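Glycosyl hydrolase family 10 (Prevotella bryantii, PDB 4MGQ) probably hydrolyses internal beta-1,4-xylosidic linkages of xylan as a whole enzyme, of which this piece is a calcium-bound carbohydrate-binding module. Local coordinates at residues L35-T40 / K100-E105; K52-T57 / T84-V89; W114-Q119 / G132-N137. One frame throughout, in Å; residues are numbered along the deposited sequence.

Interaction 1. Residues L35-T40 / K100-E105; sequences LYVNPT and KQLRFE
The amide of Gln101 lies flat over the phenol ring of Tyr36, the two planes only 22° apart, with NE2 3.4 Å from CG of Tyr36 and displaced toward that side of the ring. An extended side chain makes this possible: CG of Gln101 stands anti to the backbone N (chi1 -177°) and the chain runs on straight, carrying its flat polar end across the sheet to the neighbouring strand. Arg103 flanks the same ring differently, its CG 3.6 Å from CE1 of Tyr36 and its aliphatic part running alongside in the same direction. The polar ends of both residues turn to Glu34, which takes a hydrogen bond from the tyrosine hydroxyl and a salt bridge from NH2 of the arginine.

Beneath these side chains, strands 34-37 and 99-105 pair antiparallel within one sheet of the two-sheet beta-sandwich typical of CBM_4_9 modules. Leu35 and Phe104 form one hydrogen-bonded pair, with Phe104 N 2.7 Å from Leu35 O, and Val37 and Leu102 form the next, with Leu102 N 2.8 Å from Val37 O. On the other face, apolar side chains suit the buried interior: CG1 of Val37 meets CB of Leu102 at 4.0 Å and comes 4.1 Å from CE1 at the edge of the Phe104 ring.

Past Val37 the pairing gives way: Pro39, with no N-H to offer, sets its CD 3.3 Å from Lys100 O, and a water donates to both Pro39 O and Lys100 O, bridging the parting chains. On its other side strand 99-105 makes a classic beta bulge, Lys100 and Gln101 standing together opposite Gln68 of strand 61-69.

Interaction 2. Residues K52-T57 / T84-V89; sequences KLRVKT and TEWTTV
Trp86 is clasped between Arg54 and Lys56 of the facing strand. The guanidinium of Arg54 covers one face of the indole, its CZ 3.9 Å from the centroid of the six-membered ring and 9° off the normal, a cation-pi contact with the two planes inclined by 32°. Against the opposite face comes the aliphatic start of Lys56, whose CB makes a CH-pi contact 3.9 Å from the centroid of the same Trp86 ring. Arginine lays its flat charged group on the ring, whereas lysine offers its methylenes there and carries its charge past the ring. With CG of Lys56 anti to the backbone N (chi1 172°), the chain runs across the indole at about a right angle, and a bend at its last torsion brings NZ to Thr84 O at 2.8 Å.

Acidic residues and the backbone fix these groups. Arg54 forms salt bridges with Asp117 and Asp156 and a hydrogen bond with Asp116; Asp156 also accepts from the indole N-H, while Asp158 pairs with Lys56. Underneath, Val55 N meets Thr87 O at 3.0 Å and Val89 N meets Leu53 O at 2.8 Å, so two hydrogen-bonded pairs hold the strands. On the face away from Arg54, CG1 of Val55 packs on CG2 of Val89 at 3.9 Å; Leu53, Val55 and Val89, all buried, give this face its apolar character.

This antiparallel pairing lies at the margin of a beta-sandwich sheet, where strand 87-94 is outermost and a cation-pi pair between Arg54 of strand 48-57 and Trp86, just before strand 87-94, lies beside the calcium site.

Interaction 3. Residues W114-Q119 / G132-N137; sequences WMDDVQ and GTFEEN. With CA (calcium ion), chain B.
Asp116 and Thr133 meet through a calcium ion that both of them bind. Metal coordination dominates the contact: the carboxylate of Asp116 grips the ion with both oxygens, OD1 and OD2 each 2.5 Å from the calcium, while Thr133 gives its backbone O at 2.4 Å, leaving its side chain uninvolved. Glu135 adds one oxygen, OE2, reached by a chain bent at chi2 (-58°), and two waters and the backbone O of His17 complete a shell of seven oxygens. Hard anionic and carbonyl oxygens are the ligands calcium prefers, and the ion lets Asp116 OD1 sit only 3.1 Å from Thr133 O, a pair that would otherwise probably repel.

Hydrogen bonds form a second layer. Val118 N donates to Gly132 O at 3.0 Å, and one ligand water is itself held by Asp117, donating to OD1 at 2.7 Å. Gly132 CA makes a CA-H...O contact with Val118 O, 3.4 Å, leaving no room for a side chain there. Arg54 of strand 48-57, bonded to OD2 on the side away from the ion, is a second-shell residue for Asp116.

Close packing accounts for the rest. Phe134 turns the rim of its ring to the other segment, with CE2 4.0 Å from CG2 of Val118 and Asp116 OD1 lying in the ring plane.

Strand 111-121 turns a corner at Asp117, and the loop leading to strand 141-142 closes over that bend. Met115 lies against strands 17-24 and 48-57, while Phe134 reaches Leu19, Thr153 and Trp141.

How the interactions relate
Interactions 1 and 2 belong to opposite sheets of the sandwich, their centres about 18 Å apart on opposite sides of the chain's centre, and interaction 2 is nested in the loop that interaction 1 closes. Interaction 3 follows both along the chain, and its strand 111-121 adjoins strand 48-57 of interaction 2. It touches each of the others: the Met115 side chain crosses the interior to Leu35 and Phe104 of interaction 1, while Trp114 packs on Trp86 of interaction 2. The centres of interactions 2 and 3 lie about 12 Å apart; because Arg54 bonds to the calcium ligand Asp116, the arginine network and the calcium site are continuous, joining the sheet to the following loop.

Interaction 1. Residues L35-T40 / K100-E105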
loop_
_atom_site.group_PDB
_atom_site.type_symbol
_atom_site.label_atom_id
_atom_site.label_comp_id
_atom_site.label_asym_id
_atom_site.label_seq_id
_atom_site.Cartn_x
_atom_site.Cartn_y
_atom_site.Cartn_z
ATOM N N LEU A 35 0.008 1.530 8.919
ATOM C CA LEU A 35 -0.122 2.428 7.784
ATOM C C LEU A 35 -1.526 2.267 7.199
ATOM O O LEU A 35 -1.989 1.144 6.982
ATOM C CB LEU A 35 0.945 2.113 6.732
ATOM C CG LEU A 35 0.857 2.855 5.403
ATOM C CD1 LEU A 35 1.196 4.320 5.592
ATOM C CD2 LEU A 35 1.779 2.204 4.368
ATOM N N TYR A 36 -2.193 3.390 6.937
ATOM C CA TYR A 36 -3.588 3.381 6.514
ATOM C C TYR A 36 -3.802 4.011 5.157
ATOM O O TYR A 36 -3.186 5.017 4.841
ATOM C CB TYR A 36 -4.443 4.158 7.498
ATOM C CG TYR A 36 -4.425 3.645 8.906
ATOM C CD1 TYR A 36 -4.363 2.286 9.180
ATOM C CD2 TYR A 36 -4.471 4.525 9.964
ATOM C CE1 TYR A 36 -4.358 1.826 10.495
ATOM C CE2 TYR A 36 -4.461 4.082 11.263
ATOM C CZ TYR A 36 -4.415 2.738 11.524
ATOM O OH TYR A 36 -4.405 2.323 12.837
ATOM N N VAL A 37 -4.722 3.446 4.390
ATOM C CA VAL A 37 -5.234 4.128 3.198
ATOM C C VAL A 37 -6.725 3.814 3.086
ATOM O O VAL A 37 -7.162 2.713 3.437
ATOM C CB VAL A 37 -4.461 3.705 1.930
ATOM C CG1 VAL A 37 -4.744 2.258 1.574
ATOM C CG2 VAL A 37 -4.795 4.641 0.758
ATOM N N ASN A 38 -7.516 4.795 2.656
ATOM C CA ASN A 38 -8.956 4.602 2.530
ATOM C C ASN A 38 -9.381 4.529 1.066
ATOM O O ASN A 38 -9.125 5.472 0.320
ATOM C CB ASN A 38 -9.720 5.743 3.213
ATOM C CG ASN A 38 -9.759 5.615 4.732
ATOM O OD1 ASN A 38 -8.889 5.006 5.345
ATOM N ND2 ASN A 38 -10.795 6.186 5.341
ATOM N N PRO A 39 -10.031 3.423 0.661
ATOM C CA PRO A 39 -10.594 3.329 -0.692
ATOM C C PRO A 39 -11.534 4.491 -0.951
ATOM O O PRO A 39 -12.237 4.918 -0.033
ATOM C CB PRO A 39 -11.338 1.994 -0.674
ATOM C CG PRO A 39 -10.605 1.186 0.359
ATOM C CD PRO A 39 -10.221 2.174 1.417
ATOM N N THR A 40 -11.527 5.007 -2.175
ATOM C CA THR A 40 -12.324 6.200 -2.496
ATOM C C THR A 40 -13.827 5.909 -2.584
ATOM O O THR A 40 -14.643 6.834 -2.561
ATOM C CB THR A 40 -11.838 6.835 -3.809
ATOM O OG1 THR A 40 -11.823 5.849 -4.844
ATOM C CG2 THR A 40 -10.435 7.392 -3.628
ATOM N N LYS A 100 -14.156 0.520 5.053
ATOM C CA LYS A 100 -13.781 1.850 4.588
ATOM C C LYS A 100 -12.279 2.138 4.640
ATOM O O LYS A 100 -11.835 3.173 4.144
ATOM C CB LYS A 100 -14.527 2.913 5.393
ATOM C CG LYS A 100 -14.041 3.061 6.802
ATOM C CD LYS A 100 -14.640 4.299 7.480
ATOM C CE LYS A 100 -16.162 4.252 7.476
ATOM N NZ LYS A 100 -16.701 2.998 8.098
ATOM N N GLN A 101 -11.497 1.228 5.225
ATOM C CA GLN A 101 -10.070 1.466 5.427
ATOM C C GLN A 101 -9.251 0.186 5.224
ATOM O O GLN A 101 -9.721 -0.901 5.543
ATOM C CB GLN A 101 -9.828 2.031 6.831
ATOM C CG GLN A 101 -8.381 2.383 7.132
ATOM C CD GLN A 101 -8.189 2.972 8.522
ATOM O OE1 GLN A 101 -8.454 2.319 9.525
ATOM N NE2 GLN A 101 -7.746 4.216 8.577
ATOM N N LEU A 102 -8.047 0.321 4.665
ATOM C CA LEU A 102 -7.077 -0.777 4.658
ATOM C C LEU A 102 -6.019 -0.494 5.706
ATOM O O LEU A 102 -5.353 0.539 5.652
ATOM C CB LEU A 102 -6.401 -0.937 3.287
ATOM C CG LEU A 102 -7.310 -1.281 2.113
ATOM C CD1 LEU A 102 -6.454 -1.508 0.859
ATOM C CD2 LEU A 102 -8.151 -2.488 2.416
ATOM N N ARG A 103 -5.854 -1.420 6.645
ATOM C CA ARG A 103 -4.817 -1.300 7.673
ATOM C C ARG A 103 -3.620 -2.171 7.328
ATOM O O ARG A 103 -3.741 -3.390 7.333
ATOM C CB ARG A 103 -5.364 -1.717 9.048
ATOM C CG ARG A 103 -6.559 -0.867 9.528
ATOM C CD ARG A 103 -7.239 -1.457 10.766
ATOM N NE ARG A 103 -6.272 -1.701 11.840
ATOM C CZ ARG A 103 -6.504 -2.526 12.860
ATOM N NH1 ARG A 103 -7.661 -3.179 12.944
ATOM N NH2 ARG A 103 -5.572 -2.717 13.780
ATOM N N PHE A 104 -2.479 -1.549 7.031
ATOM C CA PHE A 104 -1.232 -2.285 6.842
ATOM C C PHE A 104 -0.592 -2.479 8.215
ATOM O O PHE A 104 -0.206 -1.514 8.870
ATOM C CB PHE A 104 -0.276 -1.547 5.886
ATOM C CG PHE A 104 -0.719 -1.549 4.440
ATOM C CD1 PHE A 104 -1.833 -0.822 4.032
ATOM C CD2 PHE A 104 0.006 -2.250 3.479
ATOM C CE1 PHE A 104 -2.236 -0.812 2.697
ATOM C CE2 PHE A 104 -0.382 -2.236 2.127
ATOM C CZ PHE A 104 -1.505 -1.521 1.739
ATOM N N GLU A 105 -0.496 -3.729 8.649
ATOM C CA GLU A 105 0.040 -4.058 9.972
ATOM C C GLU A 105 1.534 -4.305 9.884
ATOM O O GLU A 105 1.964 -5.371 9.438
ATOM C CB GLU A 105 -0.669 -5.284 10.527
ATOM C CG GLU A 105 -2.174 -5.103 10.623
ATOM C CD GLU A 105 -2.539 -3.980 11.566
ATOM O OE1 GLU A 105 -2.128 -4.041 12.748
ATOM O OE2 GLU A 105 -3.209 -3.021 11.129
HETATM O O HOH W 1 -13.552 4.217 2.218
#

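Interaction 2. Residues K52-T57 / T84-V89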
loop_
_atom_site.group_PDB
_atom_site.type_symbol
_atom_site.label_atom_id
_atom_site.label_comp_id
_atom_site.label_asym_id
_atom_site.label_seq_id
_atom_site.Cartn_x
_atom_site.Cartn_y
_atom_site.Cartn_z
ATOM N N LYS A 52 -3.457 -4.536 -5.924
ATOM C CA LYS A 52 -2.241 -4.676 -6.722
ATOM C C LYS A 52 -1.216 -3.666 -6.269
ATOM O O LYS A 52 -1.569 -2.532 -5.936
ATOM C CB LYS A 52 -2.521 -4.463 -8.211
ATOM C CG LYS A 52 -3.458 -5.459 -8.828
ATOM C CD LYS A 52 -3.540 -5.188 -10.338
ATOM C CE LYS A 52 -4.517 -6.105 -11.017
ATOM N NZ LYS A 52 -4.607 -5.775 -12.478
ATOM N N LEU A 53 0.055 -4.050 -6.301
ATOM C CA LEU A 53 1.134 -3.112 -6.016
ATOM C C LEU A 53 2.467 -3.762 -6.349
ATOM O O LEU A 53 2.509 -4.948 -6.685
ATOM C CB LEU A 53 1.086 -2.671 -4.545
ATOM C CG LEU A 53 1.348 -3.731 -3.467
ATOM C CD1 LEU A 53 2.457 -3.248 -2.532
ATOM C CD2 LEU A 53 0.096 -4.092 -2.687
ATOM N N ARG A 54 3.548 -2.990 -6.296
ATOM C CA ARG A 54 4.865 -3.613 -6.206
ATOM C C ARG A 54 5.452 -3.249 -4.853
ATOM O O ARG A 54 5.177 -2.175 -4.313
ATOM C CB ARG A 54 5.800 -3.203 -7.355
ATOM C CG ARG A 54 6.080 -1.721 -7.503
ATOM C CD ARG A 54 7.083 -1.466 -8.654
ATOM N NE ARG A 54 7.407 -0.050 -8.713
ATOM C CZ ARG A 54 8.641 0.443 -8.765
ATOM N NH1 ARG A 54 9.687 -0.373 -8.818
ATOM N NH2 ARG A 54 8.824 1.753 -8.786
ATOM N N VAL A 55 6.259 -4.154 -4.309
ATOM C CA VAL A 55 6.775 -3.977 -2.963
ATOM C C VAL A 55 8.218 -4.470 -2.892
ATOM O O VAL A 55 8.614 -5.367 -3.644
ATOM C CB VAL A 55 5.900 -4.725 -1.931
ATOM C CG1 VAL A 55 5.948 -6.237 -2.172
ATOM C CG2 VAL A 55 6.320 -4.366 -0.507
ATOM N N LYS A 56 8.988 -3.872 -1.994
ATOM C CA LYS A 56 10.368 -4.255 -1.729
ATOM C C LYS A 56 10.594 -4.054 -0.232
ATOM O O LYS A 56 10.129 -3.073 0.340
ATOM C CB LYS A 56 11.327 -3.407 -2.585
ATOM C CG LYS A 56 12.822 -3.547 -2.285
ATOM C CD LYS A 56 13.603 -2.444 -3.012
ATOM C CE LYS A 56 15.055 -2.377 -2.549
ATOM N NZ LYS A 56 15.833 -3.562 -3.031
ATOM N N THR A 57 11.271 -4.995 0.417
ATOM C CA THR A 57 11.596 -4.833 1.833
ATOM C C THR A 57 13.060 -5.176 2.053
ATOM O O THR A 57 13.666 -5.805 1.196
ATOM C CB THR A 57 10.728 -5.714 2.748
ATOM O OG1 THR A 57 10.625 -7.032 2.195
ATOM C CG2 THR A 57 9.318 -5.116 2.921
ATOM N N THR A 84 13.485 -8.953 -0.992
ATOM C CA THR A 84 14.436 -7.851 -1.032
ATOM C C THR A 84 14.619 -7.270 -2.438
ATOM O O THR A 84 15.388 -6.331 -2.622
ATOM C CB THR A 84 15.803 -8.285 -0.488
ATOM O OG1 THR A 84 16.267 -9.408 -1.242
ATOM C CG2 THR A 84 15.672 -8.687 0.978
ATOM N N GLU A 85 13.909 -7.831 -3.412
ATOM C CA GLU A 85 13.856 -7.264 -4.757
ATOM C C GLU A 85 12.421 -6.853 -5.041
ATOM O O GLU A 85 11.505 -7.459 -4.505
ATOM C CB GLU A 85 14.329 -8.279 -5.803
ATOM C CG GLU A 85 15.731 -8.800 -5.557
ATOM C CD GLU A 85 16.777 -7.717 -5.693
ATOM O OE1 GLU A 85 16.576 -6.795 -6.515
ATOM O OE2 GLU A 85 17.798 -7.777 -4.975
ATOM N N TRP A 86 12.219 -5.844 -5.885
ATOM C CA TRP A 86 10.852 -5.483 -6.269
ATOM C C TRP A 86 10.116 -6.695 -6.825
ATOM O O TRP A 86 10.634 -7.394 -7.698
ATOM C CB TRP A 86 10.833 -4.374 -7.321
ATOM C CG TRP A 86 11.148 -2.998 -6.849
ATOM C CD1 TRP A 86 12.272 -2.276 -7.128
ATOM C CD2 TRP A 86 10.315 -2.149 -6.055
ATOM N NE1 TRP A 86 12.200 -1.035 -6.548
ATOM C CE2 TRP A 86 11.003 -0.926 -5.889
ATOM C CE3 TRP A 86 9.051 -2.297 -5.478
ATOM C CZ2 TRP A 86 10.477 0.133 -5.162
ATOM C CZ3 TRP A 86 8.530 -1.242 -4.751
ATOM C CH2 TRP A 86 9.239 -0.042 -4.600
ATOM N N THR A 87 8.921 -6.956 -6.305
ATOM C CA THR A 87 8.031 -7.951 -6.899
ATOM C C THR A 87 6.634 -7.379 -7.010
ATOM O O THR A 87 6.276 -6.471 -6.260
ATOM C CB THR A 87 7.938 -9.247 -6.079
ATOM O OG1 THR A 87 7.408 -8.958 -4.779
ATOM C CG2 THR A 87 9.301 -9.912 -5.945
ATOM N N THR A 88 5.841 -7.939 -7.921
ATOM C CA THR A 88 4.458 -7.502 -8.082
ATOM C C THR A 88 3.512 -8.359 -7.264
ATOM O O THR A 88 3.716 -9.563 -7.095
ATOM C CB THR A 88 4.015 -7.537 -9.541
ATOM O OG1 THR A 88 4.110 -8.880 -10.024
ATOM C CG2 THR A 88 4.891 -6.624 -10.370
ATOM N N VAL A 89 2.477 -7.708 -6.756
ATOM C CA VAL A 89 1.493 -8.302 -5.878
ATOM C C VAL A 89 0.127 -8.169 -6.521
ATOM O O VAL A 89 -0.196 -7.110 -7.064
ATOM C CB VAL A 89 1.476 -7.591 -4.498
ATOM C CG1 VAL A 89 0.217 -7.951 -3.694
ATOM C CG2 VAL A 89 2.758 -7.881 -3.727
HETATM O O HOH W 2 9.244 -8.038 -3.025
#

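Interaction 3. Residues W114-Q119 / G132-N137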
loop_
_atom_site.group_PDB
_atom_site.type_symbol
_atom_site.label_atom_id
_atom_site.label_comp_id
_atom_site.label_asym_id
_atom_site.label_seq_id
_atom_site.Cartn_x
_atom_site.Cartn_y
_atom_site.Cartn_z
ATOM N N TRP A 114 9.382 -0.366 0.884
ATOM C CA TRP A 114 9.029 0.513 -0.228
ATOM C C TRP A 114 7.820 -0.067 -0.958
ATOM O O TRP A 114 7.720 -1.281 -1.135
ATOM C CB TRP A 114 10.184 0.664 -1.228
ATOM C CG TRP A 114 11.488 1.207 -0.704
ATOM C CD1 TRP A 114 11.941 2.489 -0.806
ATOM C CD2 TRP A 114 12.528 0.466 -0.042
ATOM N NE1 TRP A 114 13.197 2.597 -0.247
ATOM C CE2 TRP A 114 13.574 1.371 0.233
ATOM C CE3 TRP A 114 12.673 -0.874 0.345
ATOM C CZ2 TRP A 114 14.746 0.986 0.886
ATOM C CZ3 TRP A 114 13.843 -1.257 0.989
ATOM C CH2 TRP A 114 14.862 -0.328 1.252
ATOM N N MET A 115 6.896 0.791 -1.382
ATOM C CA MET A 115 5.732 0.338 -2.142
ATOM C C MET A 115 5.442 1.317 -3.267
ATOM O O MET A 115 5.727 2.506 -3.148
ATOM C CB MET A 115 4.493 0.188 -1.245
ATOM C CG MET A 115 4.545 -1.045 -0.359
ATOM S SD MET A 115 3.020 -1.308 0.571
ATOM C CE MET A 115 3.195 -0.017 1.782
ATOM N N ASP A 116 4.865 0.811 -4.353
ATOM C CA ASP A 116 4.528 1.668 -5.491
ATOM C C ASP A 116 3.415 1.031 -6.308
ATOM O O ASP A 116 3.113 -0.163 -6.160
ATOM C CB ASP A 116 5.773 1.909 -6.369
ATOM C CG ASP A 116 5.638 3.129 -7.283
ATOM O OD1 ASP A 116 4.739 3.980 -7.061
ATOM O OD2 ASP A 116 6.468 3.245 -8.210
ATOM N N ASP A 117 2.795 1.844 -7.162
ATOM C CA ASP A 117 1.795 1.362 -8.109
ATOM C C ASP A 117 0.659 0.626 -7.401
ATOM O O ASP A 117 0.208 -0.439 -7.825
ATOM C CB ASP A 117 2.477 0.492 -9.153
ATOM C CG ASP A 117 3.582 1.241 -9.880
ATOM O OD1 ASP A 117 3.302 2.362 -10.352
ATOM O OD2 ASP A 117 4.726 0.735 -9.954
ATOM N N VAL A 118 0.198 1.220 -6.305
ATOM C CA VAL A 118 -0.854 0.623 -5.497
ATOM C C VAL A 118 -2.224 0.888 -6.112
ATOM O O VAL A 118 -2.604 2.045 -6.339
ATOM C CB VAL A 118 -0.836 1.171 -4.067
ATOM C CG1 VAL A 118 -1.854 0.420 -3.198
ATOM C CG2 VAL A 118 0.572 1.079 -3.475
ATOM N N GLN A 119 -2.934 -0.193 -6.402
ATOM C CA GLN A 119 -4.303 -0.131 -6.918
ATOM C C GLN A 119 -5.203 -1.011 -6.070
ATOM O O GLN A 119 -4.751 -2.007 -5.500
ATOM C CB GLN A 119 -4.369 -0.601 -8.372
ATOM C CG GLN A 119 -3.439 0.123 -9.313
ATOM C CD GLN A 119 -3.547 -0.398 -10.738
ATOM O OE1 GLN A 119 -3.480 0.369 -11.696
ATOM N NE2 GLN A 119 -3.682 -1.699 -10.883
ATOM N N GLY A 132 -1.718 6.186 -5.692
ATOM C CA GLY A 132 -0.944 4.958 -5.665
ATOM C C GLY A 132 0.374 5.047 -6.405
ATOM O O GLY A 132 1.124 4.073 -6.442
ATOM N N THR A 133 0.671 6.198 -7.003
ATOM C CA THR A 133 1.919 6.343 -7.768
ATOM C C THR A 133 3.028 7.135 -7.065
ATOM O O THR A 133 4.184 7.027 -7.445
ATOM C CB THR A 133 1.671 7.033 -9.129
ATOM O OG1 THR A 133 1.546 8.450 -8.938
ATOM C CG2 THR A 133 0.433 6.475 -9.777
ATOM N N PHE A 134 2.665 7.960 -6.087
ATOM C CA PHE A 134 3.632 8.689 -5.263
ATOM C C PHE A 134 4.600 9.567 -6.041
ATOM O O PHE A 134 5.702 9.837 -5.578
ATOM C CB PHE A 134 4.413 7.690 -4.405
ATOM C CG PHE A 134 3.520 6.746 -3.670
ATOM C CD1 PHE A 134 2.746 7.197 -2.613
ATOM C CD2 PHE A 134 3.404 5.424 -4.074
ATOM C CE1 PHE A 134 1.895 6.337 -1.945
ATOM C CE2 PHE A 134 2.560 4.553 -3.406
ATOM C CZ PHE A 134 1.798 5.014 -2.341
ATOM N N GLU A 135 4.195 10.024 -7.220
ATOM C CA GLU A 135 5.083 10.879 -7.991
ATOM C C GLU A 135 5.030 12.325 -7.517
ATOM O O GLU A 135 5.842 13.141 -7.949
ATOM C CB GLU A 135 4.749 10.790 -9.484
ATOM C CG GLU A 135 4.972 9.401 -10.068
ATOM C CD GLU A 135 6.404 8.910 -9.901
ATOM O OE1 GLU A 135 7.346 9.703 -10.136
ATOM O OE2 GLU A 135 6.588 7.729 -9.537
ATOM N N GLU A 136 4.102 12.642 -6.617
ATOM C CA GLU A 136 4.044 13.983 -6.034
ATOM C C GLU A 136 4.208 13.967 -4.518
ATOM O O GLU A 136 4.949 14.769 -3.959
ATOM C CB GLU A 136 2.733 14.684 -6.401
ATOM C CG GLU A 136 2.582 14.970 -7.888
ATOM C CD GLU A 136 1.228 15.574 -8.237
ATOM O OE1 GLU A 136 0.186 15.032 -7.794
ATOM O OE2 GLU A 136 1.209 16.596 -8.958
ATOM N N ASN A 137 3.506 13.052 -3.856
ATOM C CA ASN A 137 3.529 12.984 -2.403
ATOM C C ASN A 137 2.834 11.718 -1.931
ATOM O O ASN A 137 2.435 10.885 -2.751
ATOM C CB ASN A 137 2.866 14.223 -1.796
ATOM C CG ASN A 137 1.453 14.439 -2.309
ATOM O OD1 ASN A 137 0.644 13.515 -2.357
ATOM N ND2 ASN A 137 1.153 15.672 -2.709
HETATM CA CA CA B . 5.751 5.649 -8.575
HETATM O O HOH W 3 4.087 4.985 -10.199
HETATM O O HOH W 4 7.121 5.028 -10.495
#